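Local coordinates for carbonic anhydrase (Neosartorya fumigata, PDB 7COI), which probably catalyses the reversible hydration of carbon dioxide to hydrogencarbonate, as a zinc-dependent carbonic anhydrase of the beta class, at residues F160-L165 against R248-H253; A183-K188 against D217-R222; R201-Q206 against E225-E230. All blocks are in the same frame, centred on the assembly; numbering follows the deposited sequence.

Interaction 1 (F160-L165 against R248-H253)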
loop_
_atom_site.group_PDB
_atom_site.type_symbol
_atom_site.label_atom_id
_atom_site.label_comp_id
_atom_site.label_asym_id
_atom_site.label_seq_id
_atom_site.Cartn_x
_atom_site.Cartn_y
_atom_site.Cartn_z
ATOM N N PHE A 160 -10.998 -1.771 -13.001
ATOM C CA PHE A 160 -10.996 -2.550 -14.262
ATOM C C PHE A 160 -12.387 -3.165 -14.485
ATOM O O PHE A 160 -12.948 -3.013 -15.587
ATOM C CB PHE A 160 -9.904 -3.603 -14.251
ATOM C CG PHE A 160 -9.621 -4.162 -15.617
ATOM C CD1 PHE A 160 -10.393 -5.180 -16.143
ATOM C CD2 PHE A 160 -8.537 -3.703 -16.341
ATOM C CE1 PHE A 160 -10.136 -5.684 -17.405
ATOM C CE2 PHE A 160 -8.272 -4.212 -17.610
ATOM C CZ PHE A 160 -9.063 -5.208 -18.129
ATOM N N ALA A 161 -12.960 -3.802 -13.462
ATOM C CA ALA A 161 -14.253 -4.496 -13.592
ATOM C C ALA A 161 -15.354 -3.465 -13.923
ATOM O O ALA A 161 -16.215 -3.745 -14.781
ATOM C CB ALA A 161 -14.585 -5.240 -12.344
ATOM N N VAL A 162 -15.391 -2.369 -13.185
ATOM C CA VAL A 162 -16.541 -1.428 -13.237
ATOM C C VAL A 162 -16.421 -0.538 -14.475
ATOM O O VAL A 162 -17.418 -0.422 -15.223
ATOM C CB VAL A 162 -16.701 -0.632 -11.941
ATOM C CG1 VAL A 162 -17.824 0.383 -12.076
ATOM C CG2 VAL A 162 -16.989 -1.546 -10.779
ATOM N N ARG A 163 -15.258 0.048 -14.737
ATOM C CA ARG A 163 -15.129 1.027 -15.837
ATOM C C ARG A 163 -14.900 0.296 -17.158
ATOM O O ARG A 163 -15.525 0.689 -18.166
ATOM C CB ARG A 163 -14.017 2.041 -15.585
ATOM C CG ARG A 163 -13.852 3.078 -16.697
ATOM C CD ARG A 163 -12.875 4.187 -16.353
ATOM N NE ARG A 163 -13.238 4.888 -15.125
ATOM C CZ ARG A 163 -14.217 5.819 -15.038
ATOM N NH1 ARG A 163 -14.952 6.129 -16.098
ATOM N NH2 ARG A 163 -14.490 6.420 -13.893
ATOM N N HIS A 164 -14.015 -0.703 -17.191
ATOM C CA HIS A 164 -13.524 -1.298 -18.450
ATOM C C HIS A 164 -14.408 -2.491 -18.853
ATOM O O HIS A 164 -14.862 -2.502 -19.984
ATOM C CB HIS A 164 -12.037 -1.570 -18.352
ATOM C CG HIS A 164 -11.272 -0.308 -18.189
ATOM N ND1 HIS A 164 -11.185 0.618 -19.205
ATOM C CD2 HIS A 164 -10.617 0.224 -17.135
ATOM C CE1 HIS A 164 -10.459 1.650 -18.790
ATOM N NE2 HIS A 164 -10.099 1.426 -17.515
ATOM N N LEU A 165 -14.726 -3.427 -17.964
ATOM C CA LEU A 165 -15.588 -4.568 -18.339
ATOM C C LEU A 165 -17.069 -4.205 -18.153
ATOM O O LEU A 165 -17.910 -4.966 -18.653
ATOM C CB LEU A 165 -15.190 -5.787 -17.490
ATOM C CG LEU A 165 -13.755 -6.281 -17.705
ATOM C CD1 LEU A 165 -13.477 -7.499 -16.821
ATOM C CD2 LEU A 165 -13.475 -6.602 -19.174
ATOM N N ARG A 248 -25.964 3.040 -14.885
ATOM C CA ARG A 248 -26.479 1.769 -15.449
ATOM C C ARG A 248 -27.093 0.855 -14.398
ATOM O O ARG A 248 -27.375 -0.302 -14.729
ATOM C CB ARG A 248 -25.414 1.038 -16.264
ATOM C CG ARG A 248 -24.183 0.572 -15.486
ATOM C CD ARG A 248 -23.556 -0.670 -16.141
ATOM N NE ARG A 248 -22.435 -1.203 -15.369
ATOM C CZ ARG A 248 -21.249 -0.612 -15.287
ATOM N NH1 ARG A 248 -21.050 0.563 -15.869
ATOM N NH2 ARG A 248 -20.256 -1.106 -14.556
ATOM N N GLY A 249 -27.362 1.352 -13.197
ATOM C CA GLY A 249 -27.981 0.554 -12.138
ATOM C C GLY A 249 -27.052 -0.582 -11.710
ATOM O O GLY A 249 -27.583 -1.644 -11.338
ATOM N N LEU A 250 -25.724 -0.377 -11.733
ATOM C CA LEU A 250 -24.790 -1.363 -11.112
ATOM C C LEU A 250 -25.336 -1.703 -9.741
ATOM O O LEU A 250 -25.740 -0.770 -8.953
ATOM C CB LEU A 250 -23.386 -0.762 -11.002
ATOM C CG LEU A 250 -22.381 -1.571 -10.172
ATOM C CD1 LEU A 250 -21.998 -2.788 -10.939
ATOM C CD2 LEU A 250 -21.127 -0.773 -9.877
ATOM N N GLN A 251 -25.341 -2.988 -9.402
ATOM C CA GLN A 251 -25.840 -3.424 -8.095
ATOM C C GLN A 251 -24.662 -3.950 -7.291
ATOM O O GLN A 251 -23.752 -4.534 -7.915
ATOM C CB GLN A 251 -26.891 -4.497 -8.266
ATOM C CG GLN A 251 -28.160 -3.959 -8.915
ATOM C CD GLN A 251 -29.123 -5.080 -9.205
ATOM O OE1 GLN A 251 -29.188 -6.075 -8.489
ATOM N NE2 GLN A 251 -29.847 -4.944 -10.298
ATOM N N VAL A 252 -24.738 -3.777 -5.976
ATOM C CA VAL A 252 -23.755 -4.387 -5.044
ATOM C C VAL A 252 -24.490 -5.337 -4.120
ATOM O O VAL A 252 -25.651 -5.081 -3.794
ATOM C CB VAL A 252 -22.935 -3.308 -4.313
ATOM C CG1 VAL A 252 -22.265 -2.396 -5.311
ATOM C CG2 VAL A 252 -23.769 -2.509 -3.308
ATOM N N HIS A 253 -23.851 -6.439 -3.755
ATOM C CA HIS A 253 -24.504 -7.530 -2.987
ATOM C C HIS A 253 -23.536 -8.055 -1.946
ATOM O O HIS A 253 -22.365 -8.260 -2.319
ATOM C CB HIS A 253 -24.909 -8.686 -3.922
ATOM C CG HIS A 253 -25.601 -8.254 -5.166
ATOM N ND1 HIS A 253 -26.961 -8.064 -5.181
ATOM C CD2 HIS A 253 -25.150 -7.987 -6.410
ATOM C CE1 HIS A 253 -27.316 -7.677 -6.389
ATOM N NE2 HIS A 253 -26.229 -7.664 -7.178
HETATM O O HOH W 1 -19.030 2.408 -15.612
#
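Val162 and Arg248 meet where the C-terminal part of helix 152-164 approaches the link from helix 239-248 into strand 251-257, at one end of the sheet in this beta-class carbonic anhydrase fold. CG of Arg248 stands between its backbone N and carbonyl carbon (chi1 63°), and the chain then runs extended as far as NE, carrying the guanidinium to the Val162 carbonyl. There NH2 donates to Val162 O at 3.0 Å, on a lone pair in the carbonyl plane, with an N-H...O angle of 149°; the acceptor is tilted 22° out of the guanidinium plane. NH2 also bonds Val167 O beyond the segment, so two carbonyls constrain the guanidinium. A methyl lies beside this donor nitrogen, Val162 CG1 being 3.8 Å from Arg248 NH2. The apolar part of the contact is Val162 CG1 against Leu250 CD2 at 4.1 Å, the valine and leucine side chains crossing at about a right angle. Val162 and Leu250 both also pack on Ala244 of helix 239-248, which covers the contact. In the guanidinium plane, at its edge, a water closes the polar side, accepting from Arg248 NH1 at 2.7 Å and donating to Val162 O at 3.3 Å.

Interaction 2 (A183-K188 against D217-R222)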
loop_
_atom_site.group_PDB
_atom_site.type_symbol
_atom_site.label_atom_id
_atom_site.label_comp_id
_atom_site.label_asym_id
_atom_site.label_seq_id
_atom_site.Cartn_x
_atom_site.Cartn_y
_atom_site.Cartn_z
ATOM N N ALA A 183 -8.729 -14.566 13.401
ATOM C CA ALA A 183 -7.460 -13.926 13.815
ATOM C C ALA A 183 -7.761 -12.556 14.438
ATOM O O ALA A 183 -7.152 -12.204 15.484
ATOM C CB ALA A 183 -6.536 -13.814 12.634
ATOM N N ALA A 184 -8.672 -11.775 13.834
ATOM C CA ALA A 184 -9.005 -10.424 14.315
ATOM C C ALA A 184 -9.666 -10.481 15.705
ATOM O O ALA A 184 -9.589 -9.492 16.434
ATOM C CB ALA A 184 -9.873 -9.697 13.319
ATOM N N LEU A 185 -10.349 -11.579 16.037
ATOM C CA LEU A 185 -11.021 -11.741 17.361
ATOM C C LEU A 185 -10.032 -12.276 18.415
ATOM O O LEU A 185 -10.409 -12.312 19.617
ATOM C CB LEU A 185 -12.209 -12.695 17.186
ATOM C CG LEU A 185 -13.417 -12.085 16.479
ATOM C CD1 LEU A 185 -14.346 -13.181 15.943
ATOM C CD2 LEU A 185 -14.163 -11.131 17.408
ATOM N N GLY A 186 -8.850 -12.716 18.004
ATOM C CA GLY A 186 -7.732 -13.120 18.898
ATOM C C GLY A 186 -6.803 -11.950 19.208
ATOM O O GLY A 186 -7.027 -10.852 18.697
ATOM N N ASN A 187 -5.793 -12.148 20.029
ATOM C CA ASN A 187 -4.848 -11.063 20.388
ATOM C C ASN A 187 -3.432 -11.622 20.313
ATOM O O ASN A 187 -2.566 -11.177 21.071
ATOM C CB ASN A 187 -5.235 -10.388 21.706
ATOM C CG ASN A 187 -6.531 -9.621 21.598
ATOM O OD1 ASN A 187 -6.542 -8.399 21.384
ATOM N ND2 ASN A 187 -7.635 -10.338 21.695
ATOM N N LYS A 188 -3.205 -12.498 19.335
ATOM C CA LYS A 188 -1.866 -12.977 18.946
ATOM C C LYS A 188 -1.359 -12.052 17.831
ATOM O O LYS A 188 -2.153 -11.751 16.906
ATOM C CB LYS A 188 -1.970 -14.436 18.510
ATOM C CG LYS A 188 -0.640 -15.125 18.259
ATOM C CD LYS A 188 -0.774 -16.646 18.138
ATOM C CE LYS A 188 0.324 -17.299 17.319
ATOM N NZ LYS A 188 -0.248 -18.051 16.175
ATOM N N ASP A 217 -18.077 -19.191 17.900
ATOM C CA ASP A 217 -18.467 -19.510 16.500
ATOM C C ASP A 217 -19.461 -18.463 15.989
ATOM O O ASP A 217 -19.335 -18.110 14.815
ATOM C CB ASP A 217 -18.921 -20.961 16.348
ATOM C CG ASP A 217 -17.738 -21.893 16.119
ATOM O OD1 ASP A 217 -16.871 -21.524 15.311
ATOM O OD2 ASP A 217 -17.679 -22.961 16.753
ATOM N N GLU A 218 -20.386 -18.002 16.828
ATOM C CA GLU A 218 -21.382 -16.967 16.442
ATOM C C GLU A 218 -20.645 -15.643 16.199
ATOM O O GLU A 218 -21.045 -14.940 15.283
ATOM C CB GLU A 218 -22.430 -16.725 17.530
ATOM C CG GLU A 218 -23.463 -17.820 17.703
ATOM C CD GLU A 218 -24.406 -17.569 18.885
ATOM O OE1 GLU A 218 -23.924 -17.193 20.001
ATOM O OE2 GLU A 218 -25.642 -17.724 18.692
ATOM N N ALA A 219 -19.637 -15.301 17.008
ATOM C CA ALA A 219 -18.860 -14.040 16.882
ATOM C C ALA A 219 -18.116 -14.026 15.546
ATOM O O ALA A 219 -18.099 -12.962 14.893
ATOM C CB ALA A 219 -17.891 -13.869 18.033
ATOM N N VAL A 220 -17.560 -15.163 15.133
ATOM C CA VAL A 220 -16.811 -15.285 13.852
ATOM C C VAL A 220 -17.802 -15.041 12.716
ATOM O O VAL A 220 -17.464 -14.323 11.802
ATOM C CB VAL A 220 -16.081 -16.632 13.714
ATOM C CG1 VAL A 220 -15.615 -16.891 12.291
ATOM C CG2 VAL A 220 -14.915 -16.731 14.685
ATOM N N VAL A 221 -19.020 -15.583 12.794
ATOM C CA VAL A 221 -20.056 -15.328 11.761
ATOM C C VAL A 221 -20.464 -13.863 11.818
ATOM O O VAL A 221 -20.575 -13.280 10.743
ATOM C CB VAL A 221 -21.266 -16.268 11.934
ATOM C CG1 VAL A 221 -22.467 -15.830 11.106
ATOM C CG2 VAL A 221 -20.862 -17.693 11.591
ATOM N N ARG A 222 -20.726 -13.299 12.994
ATOM C CA ARG A 222 -21.257 -11.921 13.125
ATOM C C ARG A 222 -20.214 -10.964 12.567
ATOM O O ARG A 222 -20.570 -10.085 11.788
ATOM C CB ARG A 222 -21.575 -11.552 14.576
ATOM C CG ARG A 222 -22.171 -10.159 14.752
ATOM C CD ARG A 222 -23.437 -9.888 13.974
ATOM N NE ARG A 222 -24.459 -10.821 14.451
ATOM C CZ ARG A 222 -25.150 -10.726 15.601
ATOM N NH1 ARG A 222 -24.987 -9.707 16.430
ATOM N NH2 ARG A 222 -26.018 -11.670 15.914
#
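The backbones carrying Leu185 and Val220 come closest at these two residues, whose CA atoms are 7.6 Å apart. The segment 183-188 is the end of helix 179-185 and the loop after it: Gly186 N bonds Ala183 O at 3.1 Å, a tighter turn than the alpha-helical one, and the chain then leaves the helix. The segment 217-222 is regular helix near the start of helix 216-236, as the bond from Arg222 N to Glu218 O (2.8 Å) attests. No hydrogen bond joins the two segments, and the contact rests on apolar packing. Leu185 carries all of it from its side. With CG anti to the carbonyl carbon (chi1 -75°) and chi2 extended, the leucine reaches across and meets Val220 obliquely, its CD1 methyl making the touch. CD1 lies 3.8 Å from Val220 CG2, the branch that stands beside the valine's backbone N, and 3.9 Å from Val220 CA. The same methyl is 4.2 Å from Ala219 CB and 3.9 Å from Ala219 C, so it presses on the helix backbone as well as on its side chains; the short Ala219 side chain is consistent with so close an approach. Leu185 also touches Arg216 and Leu223, and so sits over the i, i+3, i+4, i+7 face of helix 216-236. Ala184 O and Gly186 O accept hydrogen bonds from Arg204 and Arg201 of helix 193-206. The site nearby is the beta-class zinc centre: Val220's side chain lies about 5 Å from that of Cys178, which with Cys119 and His175 binds the metal, consistent with a place for this packing in the second shell of the zinc site.

Interaction 3 (R201-Q206 against E225-E230)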
loop_
_atom_site.group_PDB
_atom_site.type_symbol
_atom_site.label_atom_id
_atom_site.label_comp_id
_atom_site.label_asym_id
_atom_site.label_seq_id
_atom_site.Cartn_x
_atom_site.Cartn_y
_atom_site.Cartn_z
ATOM N N ARG A 201 -10.426 -5.495 13.234
ATOM C CA ARG A 201 -10.286 -5.070 14.660
ATOM C C ARG A 201 -11.028 -3.759 14.904
ATOM O O ARG A 201 -11.550 -3.579 16.017
ATOM C CB ARG A 201 -8.829 -5.010 15.084
ATOM C CG ARG A 201 -8.140 -6.350 15.121
ATOM C CD ARG A 201 -6.737 -6.188 15.625
ATOM N NE ARG A 201 -6.106 -7.480 15.549
ATOM C CZ ARG A 201 -6.171 -8.390 16.497
ATOM N NH1 ARG A 201 -6.782 -8.098 17.639
ATOM N NH2 ARG A 201 -5.586 -9.560 16.312
ATOM N N GLN A 202 -11.154 -2.886 13.898
ATOM C CA GLN A 202 -11.931 -1.639 14.067
ATOM C C GLN A 202 -13.414 -2.014 14.285
ATOM O O GLN A 202 -14.081 -1.401 15.171
ATOM C CB GLN A 202 -11.762 -0.730 12.856
ATOM C CG GLN A 202 -10.328 -0.203 12.713
ATOM C CD GLN A 202 -10.183 0.623 11.464
ATOM O OE1 GLN A 202 -10.683 0.266 10.400
ATOM N NE2 GLN A 202 -9.521 1.752 11.598
ATOM N N LEU A 203 -13.917 -2.970 13.495
ATOM C CA LEU A 203 -15.304 -3.472 13.639
ATOM C C LEU A 203 -15.453 -4.163 14.993
ATOM O O LEU A 203 -16.498 -3.940 15.653
ATOM C CB LEU A 203 -15.644 -4.418 12.482
ATOM C CG LEU A 203 -15.848 -3.744 11.143
ATOM C CD1 LEU A 203 -15.886 -4.785 10.033
ATOM C CD2 LEU A 203 -17.124 -2.899 11.160
ATOM N N ARG A 204 -14.448 -4.931 15.406
ATOM C CA ARG A 204 -14.478 -5.597 16.730
ATOM C C ARG A 204 -14.627 -4.543 17.850
ATOM O O ARG A 204 -15.496 -4.722 18.758
ATOM C CB ARG A 204 -13.220 -6.429 16.904
ATOM C CG ARG A 204 -13.142 -7.125 18.248
ATOM C CD ARG A 204 -11.855 -7.907 18.343
ATOM N NE ARG A 204 -11.693 -8.487 19.659
ATOM C CZ ARG A 204 -10.595 -9.044 20.113
ATOM N NH1 ARG A 204 -9.515 -9.138 19.342
ATOM N NH2 ARG A 204 -10.586 -9.499 21.355
ATOM N N GLU A 205 -13.816 -3.483 17.808
ATOM C CA GLU A 205 -13.883 -2.375 18.799
ATOM C C GLU A 205 -15.286 -1.770 18.771
ATOM O O GLU A 205 -15.857 -1.589 19.861
ATOM C CB GLU A 205 -12.842 -1.290 18.525
ATOM C CG GLU A 205 -12.930 -0.069 19.421
ATOM C CD GLU A 205 -11.990 1.063 19.004
ATOM O OE1 GLU A 205 -12.398 2.222 19.076
ATOM O OE2 GLU A 205 -10.832 0.789 18.634
ATOM N N GLN A 206 -15.807 -1.445 17.588
ATOM C CA GLN A 206 -17.092 -0.734 17.459
ATOM C C GLN A 206 -18.233 -1.614 17.983
ATOM O O GLN A 206 -19.252 -1.046 18.429
ATOM C CB GLN A 206 -17.411 -0.373 16.013
ATOM C CG GLN A 206 -16.467 0.614 15.345
ATOM C CD GLN A 206 -16.612 0.541 13.835
ATOM O OE1 GLN A 206 -17.709 0.323 13.304
ATOM N NE2 GLN A 206 -15.494 0.667 13.127
ATOM N N GLU A 225 -20.102 -11.078 8.830
ATOM C CA GLU A 225 -21.238 -10.299 8.260
ATOM C C GLU A 225 -20.948 -8.802 8.348
ATOM O O GLU A 225 -21.222 -8.102 7.371
ATOM C CB GLU A 225 -22.545 -10.579 9.009
ATOM C CG GLU A 225 -22.971 -12.021 8.893
ATOM C CD GLU A 225 -24.175 -12.407 9.733
ATOM O OE1 GLU A 225 -24.441 -11.715 10.730
ATOM O OE2 GLU A 225 -24.808 -13.424 9.407
ATOM N N LEU A 226 -20.486 -8.325 9.507
ATOM C CA LEU A 226 -20.178 -6.888 9.706
ATOM C C LEU A 226 -19.082 -6.479 8.714
ATOM O O LEU A 226 -19.172 -5.390 8.145
ATOM C CB LEU A 226 -19.754 -6.643 11.153
ATOM C CG LEU A 226 -20.876 -6.728 12.194
ATOM C CD1 LEU A 226 -20.238 -6.723 13.549
ATOM C CD2 LEU A 226 -21.875 -5.594 12.018
ATOM N N ASN A 227 -18.140 -7.377 8.442
ATOM C CA ASN A 227 -17.024 -7.121 7.484
ATOM C C ASN A 227 -17.567 -6.999 6.065
ATOM O O ASN A 227 -17.114 -6.095 5.301
ATOM C CB ASN A 227 -15.957 -8.198 7.630
ATOM C CG ASN A 227 -14.779 -7.946 6.724
ATOM O OD1 ASN A 227 -14.271 -6.825 6.699
ATOM N ND2 ASN A 227 -14.392 -8.969 5.958
ATOM N N VAL A 228 -18.506 -7.870 5.665
ATOM C CA VAL A 228 -19.109 -7.788 4.310
ATOM C C VAL A 228 -19.842 -6.450 4.221
ATOM O O VAL A 228 -19.702 -5.758 3.224
ATOM C CB VAL A 228 -20.044 -8.984 4.021
ATOM C CG1 VAL A 228 -20.859 -8.745 2.763
ATOM C CG2 VAL A 228 -19.256 -10.302 3.928
ATOM N N LYS A 229 -20.602 -6.082 5.238
ATOM C CA LYS A 229 -21.410 -4.827 5.157
ATOM C C LYS A 229 -20.488 -3.607 5.080
ATOM O O LYS A 229 -20.762 -2.690 4.315
ATOM C CB LYS A 229 -22.366 -4.785 6.345
ATOM C CG LYS A 229 -23.538 -5.739 6.219
ATOM C CD LYS A 229 -24.276 -5.926 7.539
ATOM C CE LYS A 229 -25.415 -6.922 7.457
ATOM N NZ LYS A 229 -25.948 -7.264 8.797
ATOM N N GLU A 230 -19.421 -3.582 5.864
ATOM C CA GLU A 230 -18.425 -2.491 5.875
ATOM C C GLU A 230 -17.722 -2.457 4.517
ATOM O O GLU A 230 -17.466 -1.335 3.996
ATOM C CB GLU A 230 -17.440 -2.660 7.037
ATOM C CG GLU A 230 -16.622 -1.399 7.296
ATOM C CD GLU A 230 -17.447 -0.182 7.723
ATOM O OE1 GLU A 230 -18.584 -0.398 8.230
ATOM O OE2 GLU A 230 -16.949 0.965 7.543
HETATM O O HOH W 2 -18.777 0.338 10.950
#
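Leu203 turns its CG anti to its own carbonyl carbon (chi1 -72°), and with chi2 extended this sends CD1 onto Leu226 and Asn227, and both methyls onto Glu230, of the neighbouring helix. The motif is a helix-helix crossing in the helical region between strands 169-175 and 251-257 of the beta-carbonic anhydrase fold: the axes of the two short segments pass 10.2 Å apart, with 113° between their directions. CD1 packs against backbone rather than side-chain tips, 3.6 Å from Asn227 CA and 3.8 Å from Leu226 O. It also meets the first carbon of the glutamate, Glu230 CB, at 4.0 Å. The second methyl, CD2, lies beside the bent part of that residue: a chi2 of 63° folds the Glu230 chain, leaving OE1 4.1 Å from CD2. This bend puts the aliphatic stem against the leucine while the carboxylate turns to the edge of the contact.

Asn227 ND2 leads away from Leu203 and gives Ala144 O a weak hydrogen bond, the asparagine side chain being about 8 Å from the zinc. On another flank of helix 193-206, Glu205 forms a salt bridge with Arg279 of a neighbouring subunit, so this helix also joins the tetramer contacts. At the edge of the contact one water bridges the helices, donating to Gln206 OE1 at 2.6 Å and to Glu230 OE1 at 2.8 Å.

From the N terminus, the chain enters interaction 1 at 160-165 and closes it only at 248-253, a loop that encloses both other contacts. Within that loop, interaction 2 opens at 183-188 and interaction 3 at 201-206; helix 216-236 then completes interaction 2 at 217-222 and interaction 3 at 225-230, so these two cross in sequence. Their centres are 11 Å apart and they touch where helix 193-206 meets the 183-188 segment. Together they join helices 179-185 and 193-206 to helix 216-236 near the zinc side, whereas interaction 1, its centre 31 Å from that of interaction 2, fastens helix 152-164 at the start of strand 251-257.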